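Local coordinates for cytochrome P450 (Rhodococcus erythropolis, PDB 3WEC), which uses a heme-bound iron to hydroxylate the quinoline nitrogen of aurachin intermediates, an essential step that confers antibiotic activity on these alkaloids, at residues A[183-188]-A[250-255]; A[260-265]-A[369-374]; A[295-300]-A[398-403]. All blocks are in the same frame, centred on the assembly; numbering follows the deposited sequence.

Contact 1: residues A[183-188]-A[250-255]; sequences AGVLDI and ITVAGQ. With AUI (3-[(2E,6E,9R)-9-hydroxy-3,7,11-trimethyldodeca-2,6,10-trien-1-yl]-2-methylquinolin-4(1H)-one), chain C.
Val-252 O accepts two hydrogen bonds: from a water 2.8 Å away and, within its own helix, from Gln-255 N at 3.2 Å. The same water gives its other hydrogen to Ala-183 O at 2.6 Å, joining two carbonyls that could not bond directly. The Gln-255 bond reaches back three residues, not four, and Gly-254 N binds Ile-250 O only weakly, a local irregularity consistent with the distorted middle of the long central helix of P450s. Beside this bridge, apolar side chains meet. Val-252 holds CG1 anti to its backbone N (chi1 174°), which lays this methyl alongside Leu-186, 3.8 Å from CG, while CG2 meets Val-185 CG1 at 4.2 Å with the two valines roughly perpendicular. The flat end of Gln-255 lies against the methyl of Ala-183, CD to CB 3.7 Å. Leu-186 works in two directions: CD1 rests near the helix carbonyls, and CD2 reaches the quinolone, 3.7 Å from N10, the atom to be hydroxylated. From the helix, Ala-253 CB touches the ring at C8, 3.6 Å off, and also borders the heme, so both segments confine the substrate ring. Farther along the loop, Asp-187 and Ile-188 line its isoprenoid tail. The loop joins helix 172-182 to helix 194-216, the F and G helices of the P450 fold, and lies across helix 240-271; Val-185 also packs on helix 194-216, while Gln-255 reaches helices 155-165 and 172-182.

Contact 2: residues A[260-265]-A[369-374]; sequences NTIGNM and SMLQHF
Leu-371 and Phe-374 project from helix 364-381, the L helix of the P450 fold, onto Thr-261, Ile-262 and Met-265 of helix 240-271, the long central helix of that fold. The two segments run in broadly the same direction, inclined at 33° with axes 11.1 Å apart; no hydrogen bond crosses between them, and the gap is filled by side chains. The forked end of Leu-371 fills a shallow hollow: CD2 sits 3.7 Å from Thr-261 CG2, with Ile-262 CG1 and Met-265 CE more distant walls of the same recess. Phe-374 makes the second bump, a flat one. Its ring takes Ile-262 CD1 almost centrally over one face, 4.0 Å from the centroid, a CH-pi contact, while Ile-262 CG2 reaches the far end of the ring, 3.7 Å from CZ. Met-265 SD comes to the ring edge, 4.0 Å from CD2, in a Met-aromatic contact. Phe-156 of helix 155-165 also packs on Ile-262 and Phe-374, and the helix 286-296 side chains Leu-294, Val-293 and Val-290 meet Thr-261, Met-265 and Leu-371. Thr-261 turns OG1 back to Thr-257 O on its own helix. Met-265 extends from its backbone and then bends at chi3 (-82°), which brings CE to 4.1 Å from Leu-371 O.

Contact 3: residues A[295-300]-A[398-403]; sequences RFEPPA and GLRGPE. With AUI (3-[(2E,6E,9R)-9-hydroxy-3,7,11-trimethyldodeca-2,6,10-trien-1-yl]-2-methylquinolin-4(1H)-one), chain C.
Glu-297 OE1 and Arg-400 NH2 form a buried salt bridge of 2.6 Å, with the carboxylate at the edge of the guanidinium and the two planes only 11° apart. NH2 also donates to a water at 3.0 Å, which in turn donates to Pro-298 O, 2.9 Å away. Arg-400 is extended from CG to NE, CG lying anti to its backbone N (chi1 -171°), and this length carries the charge to the end of helix 286-296. At its root, Arg-400 N bonds nearly straight to Pro-299 O, 2.7 Å and 166° at the hydrogen. The adjacent Ala-300 and Leu-399 form a single beta bridge, and Ala-300 CB meets Leu-399 CD1 at 3.8 Å. Both side chains border the substrate, Ala-300 CB lying 3.7 Å from AUI C11. Farther out, Tyr-27 OH binds Glu-297 OE1, Lys-23 O takes Arg-400 NE and Tyr-393 adds a cation-pi contact, while Asp-187 holds the amides of Gly-398 and Leu-399. Pro-299 packs on the heme. The pairing of the chain after the K helix with the loop before strand 407-410 forms a wall of the P450 substrate pocket, in the places where P450s usually have substrate recognition sites 5 and 6.

Overall arrangement
Contacts 1 and 2 share helix 240-271, their centres about 16 Å apart and contact 1 nearer its N-terminal end; the centre of contact 3 lies about 13 Å from that of contact 1 and about 12 Å from that of contact 2. Along the chain contact 1 closes before the others open, whereas the segments of contacts 2 and 3 alternate. Contact 3 touches both: its loop 398-403 is tied to the loop of contact 1, and Asn-264 ND2 from helix 240-271 probably bonds Arg-400 O. Contacts 1 and 3 both border the substrate, whereas contact 2 is helix packing that borders the heme. The long helix thus connects the substrate chamber with the helical core.

Contact 1: residues A[183-188]-A[250-255]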
loop_
_atom_site.group_PDB
_atom_site.type_symbol
_atom_site.label_atom_id
_atom_site.label_comp_id
_atom_site.label_asym_id
_atom_site.label_seq_id
_atom_site.Cartn_x
_atom_site.Cartn_y
_atom_site.Cartn_z
ATOM N N ALA A 183 -9.218 6.835 -1.506
ATOM C CA ALA A 183 -7.984 6.324 -0.818
ATOM C C ALA A 183 -8.267 5.248 0.206
ATOM O O ALA A 183 -7.514 4.321 0.240
ATOM C CB ALA A 183 -7.134 7.420 -0.176
ATOM N N GLY A 184 -9.349 5.346 1.004
ATOM C CA GLY A 184 -9.611 4.340 2.094
ATOM C C GLY A 184 -10.223 2.996 1.627
ATOM O O GLY A 184 -10.369 2.012 2.392
ATOM N N VAL A 185 -10.560 2.950 0.352
ATOM C CA VAL A 185 -11.084 1.782 -0.306
ATOM C C VAL A 185 -9.964 0.705 -0.454
ATOM O O VAL A 185 -10.219 -0.406 -0.861
ATOM C CB VAL A 185 -11.710 2.303 -1.636
ATOM C CG1 VAL A 185 -11.539 1.387 -2.854
ATOM C CG2 VAL A 185 -13.148 2.801 -1.393
ATOM N N LEU A 186 -8.757 1.010 -0.009
ATOM C CA LEU A 186 -7.661 0.015 -0.003
ATOM C C LEU A 186 -7.814 -0.870 1.225
ATOM O O LEU A 186 -7.402 -1.992 1.234
ATOM C CB LEU A 186 -6.268 0.696 0.106
ATOM C CG LEU A 186 -5.067 0.280 -0.798
ATOM C CD1 LEU A 186 -3.772 0.916 -0.315
ATOM C CD2 LEU A 186 -4.947 -1.229 -1.094
ATOM N N ASP A 187 -8.386 -0.336 2.289
ATOM C CA ASP A 187 -8.399 -1.083 3.525
ATOM C C ASP A 187 -9.836 -1.458 3.880
ATOM O O ASP A 187 -10.804 -0.867 3.359
ATOM C CB ASP A 187 -7.665 -0.275 4.617
ATOM C CG ASP A 187 -7.125 -1.142 5.786
ATOM O OD1 ASP A 187 -7.432 -2.350 5.932
ATOM O OD2 ASP A 187 -6.413 -0.569 6.634
ATOM N N ILE A 188 -9.983 -2.461 4.742
ATOM C CA ILE A 188 -11.283 -2.788 5.292
ATOM C C ILE A 188 -11.469 -2.002 6.589
ATOM O O ILE A 188 -10.608 -2.050 7.462
ATOM C CB ILE A 188 -11.433 -4.308 5.565
ATOM C CG1 ILE A 188 -10.901 -5.127 4.373
ATOM C CG2 ILE A 188 -12.887 -4.642 5.945
ATOM C CD1 ILE A 188 -11.293 -6.599 4.393
ATOM N N ILE A 250 -4.814 1.747 -9.732
ATOM C CA ILE A 250 -3.627 2.540 -9.589
ATOM C C ILE A 250 -3.805 3.805 -8.753
ATOM O O ILE A 250 -2.922 4.135 -7.971
ATOM C CB ILE A 250 -3.035 2.766 -10.957
ATOM C CG1 ILE A 250 -2.302 1.405 -11.284
ATOM C CG2 ILE A 250 -2.181 4.020 -10.966
ATOM C CD1 ILE A 250 -1.237 1.474 -12.302
ATOM N N THR A 251 -4.946 4.467 -8.870
ATOM C CA THR A 251 -5.241 5.636 -8.033
ATOM C C THR A 251 -5.423 5.281 -6.554
ATOM O O THR A 251 -5.177 6.153 -5.683
ATOM C CB THR A 251 -6.503 6.314 -8.509
ATOM O OG1 THR A 251 -6.313 6.746 -9.859
ATOM C CG2 THR A 251 -6.890 7.586 -7.592
ATOM N N VAL A 252 -5.903 4.056 -6.249
ATOM C CA VAL A 252 -6.106 3.639 -4.871
ATOM C C VAL A 252 -4.758 3.011 -4.366
ATOM O O VAL A 252 -4.193 3.381 -3.309
ATOM C CB VAL A 252 -7.212 2.566 -4.790
ATOM C CG1 VAL A 252 -7.291 2.061 -3.359
ATOM C CG2 VAL A 252 -8.600 3.017 -5.292
ATOM N N ALA A 253 -4.261 2.025 -5.123
ATOM C CA ALA A 253 -3.049 1.350 -4.764
ATOM C C ALA A 253 -1.942 2.263 -4.294
ATOM O O ALA A 253 -1.413 2.040 -3.226
ATOM C CB ALA A 253 -2.589 0.333 -5.871
ATOM N N GLY A 254 -1.659 3.344 -4.991
ATOM C CA GLY A 254 -0.479 4.188 -4.654
ATOM C C GLY A 254 -0.657 5.349 -3.688
ATOM O O GLY A 254 0.310 6.069 -3.364
ATOM N N GLN A 255 -1.875 5.555 -3.216
ATOM C CA GLN A 255 -2.120 6.668 -2.306
ATOM C C GLN A 255 -1.758 6.383 -0.832
ATOM O O GLN A 255 -0.842 6.965 -0.311
ATOM C CB GLN A 255 -3.591 7.074 -2.371
ATOM C CG GLN A 255 -3.998 7.974 -3.514
ATOM C CD GLN A 255 -5.449 8.500 -3.323
ATOM O OE1 GLN A 255 -6.476 7.863 -3.755
ATOM N NE2 GLN A 255 -5.540 9.614 -2.654
HETATM O O13 AUI C . -3.594 -6.880 -1.888
HETATM C C1 AUI C . -3.075 -5.745 -1.987
HETATM C C4 AUI C . -3.271 -4.981 -3.234
HETATM C C5 AUI C . -4.038 -5.501 -4.273
HETATM C C6 AUI C . -4.229 -4.757 -5.437
HETATM C C7 AUI C . -3.645 -3.484 -5.498
HETATM C C8 AUI C . -2.877 -2.920 -4.478
HETATM C C9 AUI C . -2.659 -3.623 -3.303
HETATM N N10 AUI C . -1.944 -3.085 -2.268
HETATM C C3 AUI C . -1.709 -3.730 -1.107
HETATM C C11 AUI C . -0.896 -3.078 0.002
HETATM C C2 AUI C . -2.264 -5.109 -0.898
HETATM C C12 AUI C . -2.029 -5.828 0.404
HETATM C C14 AUI C . -2.787 -5.090 1.513
HETATM C C15 AUI C . -4.069 -4.676 1.696
HETATM C C26 AUI C . -5.218 -4.834 0.719
HETATM C C16 AUI C . -4.300 -3.961 3.004
HETATM C C17 AUI C . -5.277 -4.596 3.990
HETATM C C18 AUI C . -6.175 -5.629 3.368
HETATM C C19 AUI C . -6.933 -6.529 4.032
HETATM C C27 AUI C . -7.050 -6.620 5.533
HETATM C C20 AUI C . -7.771 -7.469 3.201
HETATM C C21 AUI C . -7.060 -8.737 2.714
HETATM O O28 AUI C . -7.935 -9.331 1.763
HETATM C C22 AUI C . -5.749 -8.543 1.980
HETATM C C23 AUI C . -5.531 -8.589 0.636
HETATM C C24 AUI C . -4.123 -8.403 0.185
HETATM C C25 AUI C . -6.547 -8.795 -0.479
HETATM O O HOH W 1 -5.228 4.518 -0.947
#

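Contact 2: residues A[260-265]-A[369-374]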
loop_
_atom_site.group_PDB
_atom_site.type_symbol
_atom_site.label_atom_id
_atom_site.label_comp_id
_atom_site.label_asym_id
_atom_site.label_seq_id
_atom_site.Cartn_x
_atom_site.Cartn_y
_atom_site.Cartn_z
ATOM N N ASN A 260 1.044 6.810 4.012
ATOM C CA ASN A 260 1.305 6.206 5.320
ATOM C C ASN A 260 2.803 6.138 5.556
ATOM O O ASN A 260 3.257 6.382 6.640
ATOM C CB ASN A 260 0.698 4.788 5.409
ATOM C CG ASN A 260 -0.752 4.799 5.838
ATOM O OD1 ASN A 260 -1.320 5.855 6.158
ATOM N ND2 ASN A 260 -1.355 3.616 5.896
ATOM N N THR A 261 3.553 5.766 4.531
ATOM C CA THR A 261 4.988 5.650 4.628
ATOM C C THR A 261 5.726 6.967 4.845
ATOM O O THR A 261 6.733 6.976 5.506
ATOM C CB THR A 261 5.592 4.946 3.389
ATOM O OG1 THR A 261 4.941 3.684 3.219
ATOM C CG2 THR A 261 7.070 4.718 3.607
ATOM N N ILE A 262 5.261 8.061 4.243
ATOM C CA ILE A 262 5.799 9.369 4.510
ATOM C C ILE A 262 5.594 9.694 6.005
ATOM O O ILE A 262 6.518 10.194 6.671
ATOM C CB ILE A 262 5.025 10.465 3.707
ATOM C CG1 ILE A 262 5.041 10.175 2.225
ATOM C CG2 ILE A 262 5.523 11.878 4.058
ATOM C CD1 ILE A 262 5.892 11.114 1.422
ATOM N N GLY A 263 4.376 9.431 6.520
ATOM C CA GLY A 263 4.091 9.691 7.947
ATOM C C GLY A 263 4.942 8.863 8.903
ATOM O O GLY A 263 5.566 9.402 9.810
ATOM N N ASN A 264 4.970 7.555 8.660
ATOM C CA ASN A 264 5.810 6.603 9.380
ATOM C C ASN A 264 7.309 6.922 9.272
ATOM O O ASN A 264 8.026 6.734 10.221
ATOM C CB ASN A 264 5.541 5.187 8.843
ATOM C CG ASN A 264 4.216 4.626 9.309
ATOM O OD1 ASN A 264 3.549 5.154 10.247
ATOM N ND2 ASN A 264 3.819 3.538 8.686
ATOM N N MET A 265 7.768 7.384 8.103
ATOM C CA MET A 265 9.178 7.775 7.929
ATOM C C MET A 265 9.520 8.886 8.892
ATOM O O MET A 265 10.526 8.826 9.619
ATOM C CB MET A 265 9.457 8.252 6.499
ATOM C CG MET A 265 10.919 8.590 6.265
ATOM S SD MET A 265 11.208 9.184 4.603
ATOM C CE MET A 265 11.321 7.650 3.705
ATOM N N SER A 369 11.181 5.524 -5.830
ATOM C CA SER A 369 11.586 6.820 -6.368
ATOM C C SER A 369 10.998 7.971 -5.566
ATOM O O SER A 369 11.746 8.866 -5.135
ATOM C CB SER A 369 11.170 6.992 -7.816
ATOM O OG SER A 369 11.478 8.325 -8.220
ATOM N N MET A 370 9.674 7.952 -5.378
ATOM C CA MET A 370 8.994 8.992 -4.586
ATOM C C MET A 370 9.621 9.148 -3.196
ATOM O O MET A 370 9.869 10.264 -2.744
ATOM C CB MET A 370 7.483 8.685 -4.380
ATOM C CG MET A 370 6.599 9.044 -5.582
ATOM S SD MET A 370 4.840 8.851 -5.278
ATOM C CE MET A 370 4.711 7.062 -5.187
ATOM N N LEU A 371 9.826 8.013 -2.534
ATOM C CA LEU A 371 10.224 7.968 -1.157
ATOM C C LEU A 371 11.667 8.423 -1.031
ATOM O O LEU A 371 11.992 9.131 -0.087
ATOM C CB LEU A 371 10.013 6.545 -0.584
ATOM C CG LEU A 371 8.543 6.191 -0.267
ATOM C CD1 LEU A 371 8.392 4.714 0.081
ATOM C CD2 LEU A 371 7.966 7.057 0.834
ATOM N N GLN A 372 12.500 8.042 -2.005
ATOM C CA GLN A 372 13.926 8.443 -2.086
ATOM C C GLN A 372 14.146 9.898 -2.341
ATOM O O GLN A 372 15.012 10.498 -1.688
ATOM C CB GLN A 372 14.660 7.675 -3.174
ATOM C CG GLN A 372 14.776 6.207 -2.821
ATOM C CD GLN A 372 15.246 5.380 -3.970
ATOM O OE1 GLN A 372 15.517 5.906 -5.054
ATOM N NE2 GLN A 372 15.368 4.078 -3.746
ATOM N N HIS A 373 13.408 10.465 -3.296
ATOM C CA HIS A 373 13.462 11.915 -3.533
ATOM C C HIS A 373 12.947 12.661 -2.340
ATOM O O HIS A 373 13.407 13.773 -2.059
ATOM C CB HIS A 373 12.602 12.332 -4.719
ATOM C CG HIS A 373 13.198 12.024 -6.043
ATOM N ND1 HIS A 373 14.260 12.676 -6.519
ATOM C CD2 HIS A 373 12.811 11.120 -7.021
ATOM C CE1 HIS A 373 14.565 12.203 -7.740
ATOM N NE2 HIS A 373 13.668 11.245 -8.042
ATOM N N PHE A 374 11.945 12.091 -1.669
ATOM C CA PHE A 374 11.385 12.779 -0.510
ATOM C C PHE A 374 12.405 12.847 0.617
ATOM O O PHE A 374 12.572 13.905 1.214
ATOM C CB PHE A 374 10.115 12.118 -0.001
ATOM C CG PHE A 374 9.529 12.795 1.218
ATOM C CD1 PHE A 374 8.636 13.837 1.077
ATOM C CD2 PHE A 374 9.856 12.367 2.499
ATOM C CE1 PHE A 374 8.083 14.461 2.186
ATOM C CE2 PHE A 374 9.285 12.971 3.603
ATOM C CZ PHE A 374 8.427 14.036 3.452
#

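Contact 3: residues A[295-300]-A[398-403]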
loop_
_atom_site.group_PDB
_atom_site.type_symbol
_atom_site.label_atom_id
_atom_site.label_comp_id
_atom_site.label_asym_id
_atom_site.label_seq_id
_atom_site.Cartn_x
_atom_site.Cartn_y
_atom_site.Cartn_z
ATOM N N ARG A 295 10.769 -1.548 5.762
ATOM C CA ARG A 295 10.923 -2.764 6.570
ATOM C C ARG A 295 10.451 -2.578 8.027
ATOM O O ARG A 295 9.655 -3.378 8.523
ATOM C CB ARG A 295 12.364 -3.298 6.556
ATOM C CG ARG A 295 12.463 -4.669 7.202
ATOM C CD ARG A 295 13.887 -5.049 7.611
ATOM N NE ARG A 295 14.532 -4.189 8.604
ATOM C CZ ARG A 295 14.356 -4.248 9.934
ATOM N NH1 ARG A 295 13.509 -5.106 10.488
ATOM N NH2 ARG A 295 15.049 -3.442 10.726
ATOM N N PHE A 296 10.981 -1.544 8.687
ATOM C CA PHE A 296 10.696 -1.212 10.098
ATOM C C PHE A 296 9.262 -0.741 10.301
ATOM O O PHE A 296 8.652 -1.039 11.313
ATOM C CB PHE A 296 11.670 -0.111 10.583
ATOM C CG PHE A 296 11.710 0.069 12.070
ATOM C CD1 PHE A 296 12.363 -0.843 12.889
ATOM C CD2 PHE A 296 11.130 1.191 12.664
ATOM C CE1 PHE A 296 12.412 -0.652 14.284
ATOM C CE2 PHE A 296 11.170 1.375 14.053
ATOM C CZ PHE A 296 11.830 0.457 14.865
ATOM N N GLU A 297 8.737 0.048 9.371
ATOM C CA GLU A 297 7.382 0.548 9.534
ATOM C C GLU A 297 6.628 0.469 8.202
ATOM O O GLU A 297 6.420 1.488 7.554
ATOM C CB GLU A 297 7.377 1.991 10.065
ATOM C CG GLU A 297 7.759 2.165 11.538
ATOM C CD GLU A 297 6.632 1.880 12.510
ATOM O OE1 GLU A 297 5.578 1.357 12.091
ATOM O OE2 GLU A 297 6.805 2.148 13.729
ATOM N N PRO A 298 6.198 -0.743 7.810
ATOM C CA PRO A 298 5.568 -0.911 6.487
ATOM C C PRO A 298 4.196 -0.290 6.487
ATOM O O PRO A 298 3.577 -0.188 7.544
ATOM C CB PRO A 298 5.504 -2.442 6.312
ATOM C CG PRO A 298 6.105 -3.044 7.564
ATOM C CD PRO A 298 6.131 -1.978 8.619
ATOM N N PRO A 299 3.720 0.201 5.325
ATOM C CA PRO A 299 2.406 0.851 5.390
ATOM C C PRO A 299 1.272 -0.192 5.427
ATOM O O PRO A 299 0.181 0.076 5.988
ATOM C CB PRO A 299 2.368 1.697 4.107
ATOM C CG PRO A 299 3.260 0.949 3.161
ATOM C CD PRO A 299 4.342 0.312 3.991
ATOM N N ALA A 300 1.532 -1.366 4.838
ATOM C CA ALA A 300 0.620 -2.483 4.926
ATOM C C ALA A 300 1.204 -3.567 5.839
ATOM O O ALA A 300 2.229 -4.146 5.511
ATOM C CB ALA A 300 0.325 -3.059 3.545
ATOM N N GLY A 398 -5.814 -3.761 7.714
ATOM C CA GLY A 398 -4.476 -4.145 7.246
ATOM C C GLY A 398 -3.436 -3.027 7.080
ATOM O O GLY A 398 -2.244 -3.293 6.910
ATOM N N LEU A 399 -3.866 -1.776 7.088
ATOM C CA LEU A 399 -2.926 -0.648 6.821
ATOM C C LEU A 399 -2.567 0.068 8.104
ATOM O O LEU A 399 -3.336 0.051 9.058
ATOM C CB LEU A 399 -3.541 0.337 5.831
ATOM C CG LEU A 399 -3.349 0.237 4.304
ATOM C CD1 LEU A 399 -2.863 -1.092 3.779
ATOM C CD2 LEU A 399 -4.607 0.737 3.577
ATOM N N ARG A 400 -1.380 0.653 8.151
ATOM C CA ARG A 400 -0.952 1.381 9.333
ATOM C C ARG A 400 -0.193 2.645 8.986
ATOM O O ARG A 400 0.778 2.647 8.197
ATOM C CB ARG A 400 -0.123 0.495 10.251
ATOM C CG ARG A 400 0.160 1.129 11.610
ATOM C CD ARG A 400 0.796 0.137 12.566
ATOM N NE ARG A 400 1.091 0.738 13.847
ATOM C CZ ARG A 400 2.256 1.270 14.176
ATOM N NH1 ARG A 400 2.446 1.786 15.387
ATOM N NH2 ARG A 400 3.235 1.271 13.301
ATOM N N GLY A 401 -0.695 3.738 9.554
ATOM C CA GLY A 401 -0.067 5.039 9.392
ATOM C C GLY A 401 -0.862 6.035 10.206
ATOM O O GLY A 401 -1.998 5.762 10.563
ATOM N N PRO A 402 -0.269 7.200 10.487
ATOM C CA PRO A 402 -0.901 8.227 11.326
ATOM C C PRO A 402 -2.079 8.965 10.641
ATOM O O PRO A 402 -2.069 9.207 9.421
ATOM C CB PRO A 402 0.265 9.183 11.604
ATOM C CG PRO A 402 1.164 9.015 10.399
ATOM C CD PRO A 402 1.136 7.543 10.179
ATOM N N GLU A 403 -3.064 9.344 11.458
ATOM C CA GLU A 403 -4.245 10.090 11.013
ATOM C C GLU A 403 -3.912 11.579 10.842
ATOM O O GLU A 403 -4.344 12.196 9.883
ATOM C CB GLU A 403 -5.425 9.879 12.033
ATOM C CG GLU A 403 -6.669 10.752 11.850
ATOM C CD GLU A 403 -7.985 10.005 12.067
ATOM O OE1 GLU A 403 -8.706 10.310 13.055
ATOM O OE2 GLU A 403 -8.312 9.118 11.227
HETATM O O13 AUI C . -3.594 -6.880 -1.888
HETATM C C1 AUI C . -3.075 -5.745 -1.987
HETATM C C4 AUI C . -3.271 -4.981 -3.234
HETATM C C5 AUI C . -4.038 -5.501 -4.273
HETATM C C6 AUI C . -4.229 -4.757 -5.437
HETATM C C7 AUI C . -3.645 -3.484 -5.498
HETATM C C8 AUI C . -2.877 -2.920 -4.478
HETATM C C9 AUI C . -2.659 -3.623 -3.303
HETATM N N10 AUI C . -1.944 -3.085 -2.268
HETATM C C3 AUI C . -1.709 -3.730 -1.107
HETATM C C11 AUI C . -0.896 -3.078 0.002
HETATM C C2 AUI C . -2.264 -5.109 -0.898
HETATM C C12 AUI C . -2.029 -5.828 0.404
HETATM C C14 AUI C . -2.787 -5.090 1.513
HETATM C C15 AUI C . -4.069 -4.676 1.696
HETATM C C26 AUI C . -5.218 -4.834 0.719
HETATM C C16 AUI C . -4.300 -3.961 3.004
HETATM C C17 AUI C . -5.277 -4.596 3.990
HETATM C C18 AUI C . -6.175 -5.629 3.368
HETATM C C19 AUI C . -6.933 -6.529 4.032
HETATM C C27 AUI C . -7.050 -6.620 5.533
HETATM C C20 AUI C . -7.771 -7.469 3.201
HETATM C C21 AUI C . -7.060 -8.737 2.714
HETATM O O28 AUI C . -7.935 -9.331 1.763
HETATM C C22 AUI C . -5.749 -8.543 1.980
HETATM C C23 AUI C . -5.531 -8.589 0.636
HETATM C C24 AUI C . -4.123 -8.403 0.185
HETATM C C25 AUI C . -6.547 -8.795 -0.479
HETATM O O HOH W 2 3.547 0.477 10.394
#